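Local coordinates for protein broad specificity aminotransferase (Leishmania mexicana, PDB 4WB0) that probably transfers amino groups from amino acids such as aspartate to 2-oxoglutarate, using pyridoxal phosphate, as a fold type I homodimer, at residues S224-Y229 with F257-G262. Sequence-based numbering, arbitrary orientation. Where two conformers were deposited one is given.
Sequences SAYQGY and FSKNMG. With CAC (cacodylate ion), chain D.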
# COMPACT_ATOMS: atom_id res chain seq x y z
N SER B 224 -12.54 -10.62 -7.14
CA SER B 224 -12.49 -10.66 -8.60
C SER B 224 -11.08 -10.39 -9.17
O SER B 224 -10.70 -9.27 -9.55
CB SER B 224 -13.50 -9.66 -9.20
OG SER B 224 -13.63 -9.88 -10.60
N ALA B 225 -10.28 -11.45 -9.20
CA ALA B 225 -8.88 -11.31 -9.55
C ALA B 225 -8.59 -11.70 -10.99
O ALA B 225 -7.51 -11.44 -11.44
CB ALA B 225 -8.03 -12.14 -8.62
N TYR B 226 -9.55 -12.32 -11.69
CA TYR B 226 -9.27 -12.99 -12.97
C TYR B 226 -10.21 -12.65 -14.12
O TYR B 226 -10.26 -13.40 -15.09
CB TYR B 226 -9.28 -14.52 -12.77
CG TYR B 226 -8.29 -14.98 -11.74
CD1 TYR B 226 -6.92 -14.95 -12.01
CD2 TYR B 226 -8.71 -15.42 -10.49
CE1 TYR B 226 -6.01 -15.35 -11.07
CE2 TYR B 226 -7.79 -15.85 -9.54
CZ TYR B 226 -6.43 -15.78 -9.83
OH TYR B 226 -5.47 -16.18 -8.90
N GLN B 227 -10.96 -11.55 -14.05
CA GLN B 227 -11.87 -11.23 -15.15
C GLN B 227 -11.13 -11.14 -16.49
O GLN B 227 -10.16 -10.39 -16.61
CB GLN B 227 -12.60 -9.92 -14.93
CG GLN B 227 -13.74 -9.71 -15.94
CD GLN B 227 -14.23 -8.29 -15.93
OE1 GLN B 227 -13.85 -7.53 -15.06
NE2 GLN B 227 -15.06 -7.93 -16.89
N GLY B 228 -11.61 -11.90 -17.47
CA GLY B 228 -11.06 -11.93 -18.82
C GLY B 228 -10.00 -13.01 -18.93
O GLY B 228 -9.85 -13.72 -19.91
N TYR B 229 -9.24 -13.10 -17.87
CA TYR B 229 -8.08 -13.96 -17.84
C TYR B 229 -8.56 -15.40 -17.73
O TYR B 229 -7.99 -16.31 -18.30
CB TYR B 229 -7.21 -13.52 -16.67
CG TYR B 229 -5.99 -14.34 -16.44
CD1 TYR B 229 -6.06 -15.45 -15.65
CD2 TYR B 229 -4.76 -13.96 -16.97
CE1 TYR B 229 -4.96 -16.20 -15.42
CE2 TYR B 229 -3.64 -14.70 -16.75
CZ TYR B 229 -3.73 -15.85 -15.96
OH TYR B 229 -2.63 -16.64 -15.70
N PHE B 257 -5.84 -5.98 -11.28
CA PHE B 257 -5.25 -6.01 -12.63
C PHE B 257 -3.91 -6.76 -12.72
O PHE B 257 -3.17 -6.67 -13.72
CB PHE B 257 -5.10 -4.57 -13.16
CG PHE B 257 -6.45 -3.92 -13.44
CD1 PHE B 257 -7.08 -4.09 -14.68
CD2 PHE B 257 -7.14 -3.27 -12.43
CE1 PHE B 257 -8.33 -3.55 -14.90
CE2 PHE B 257 -8.39 -2.77 -12.64
CZ PHE B 257 -8.99 -2.90 -13.88
N SER B 258 -3.59 -7.52 -11.67
CA SER B 258 -2.33 -8.22 -11.66
C SER B 258 -2.24 -9.28 -12.75
O SER B 258 -1.22 -9.34 -13.44
CB SER B 258 -2.07 -8.84 -10.29
OG SER B 258 -1.84 -7.80 -9.35
N LYS B 259 -3.28 -10.09 -12.92
CA LYS B 259 -3.19 -11.19 -13.88
C LYS B 259 -3.67 -10.75 -15.26
O LYS B 259 -2.99 -11.05 -16.24
CB LYS B 259 -3.99 -12.43 -13.44
CG LYS B 259 -3.41 -13.15 -12.22
CD LYS B 259 -3.80 -12.44 -10.95
CE LYS B 259 -3.15 -13.05 -9.68
NZ LYS B 259 -3.78 -12.42 -8.45
N ASN B 260 -4.83 -10.10 -15.36
CA ASN B 260 -5.41 -9.81 -16.67
C ASN B 260 -4.63 -8.71 -17.44
O ASN B 260 -4.69 -8.69 -18.66
CB ASN B 260 -6.94 -9.49 -16.58
CG ASN B 260 -7.24 -8.27 -15.77
OD1 ASN B 260 -6.35 -7.49 -15.41
ND2 ASN B 260 -8.53 -8.07 -15.48
N MET B 261 -3.85 -7.86 -16.76
CA MET B 261 -2.86 -6.98 -17.46
C MET B 261 -1.40 -7.29 -17.14
O MET B 261 -0.50 -6.58 -17.60
CB MET B 261 -3.14 -5.52 -17.14
CG MET B 261 -4.34 -4.97 -17.79
SD MET B 261 -4.56 -3.21 -17.45
CE MET B 261 -6.06 -2.90 -18.38
N GLY B 262 -1.12 -8.34 -16.36
CA GLY B 262 0.27 -8.66 -16.04
C GLY B 262 0.95 -7.62 -15.15
O GLY B 262 2.19 -7.55 -15.12
AS CAC D . -3.07 -9.34 -6.02
O1 CAC D . -3.15 -8.28 -4.62
O2 CAC D . -1.79 -8.87 -7.12
C1 CAC D . -2.54 -11.10 -5.35
C2 CAC D . -4.90 -9.56 -6.67
O HOH W 1 -6.33 -9.65 -12.89
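Two loops that probably line the pyridoxal phosphate site, at the C-terminal ends of neighbouring parallel strands, meet here, and Lys-259, directly after Ser-258 and probably the lysine that forms the Schiff base with the cofactor, as in class I relatives, lies against Tyr-229 and Tyr-226. A cacodylate ion, probably from the crystallisation liquor, is found near its amine, with Lys-259 NZ 3.5 Å from the cacodylate C2; NZ also makes a weak hydrogen bond to Tyr-77 OH of the neighbouring subunit. Lys-259 CB stands over the centre of the Tyr-229 ring, 3.9 Å from the centroid, a CH-pi contact. The lysine chain then bends at chi2 (80°), which carries it past the other tyrosine: CG comes within 3.6 Å of Tyr-226 CE1, and CE lies 4.0 Å from Tyr-226 OH. Next to it, Asn-260 ties the loops together. Its ND2 gives Gln-227 O a fairly straight hydrogen bond of 3.1 Å (163° at the hydrogen), with the acceptor almost exactly in the amide plane. A water adds a second link, donating to Ala-225 O and accepting from Asn-260 N at 2.9 Å. Thr-113, Arg-267 and that same Tyr-77 bind the cacodylate, a set consistent with the cofactor's phosphate pocket. Helix 84-95 packs on Gln-227, Phe-257 and Asn-260, and the long helix 314-344 lies against Tyr-229, where strands 219-224 and 252-256 end.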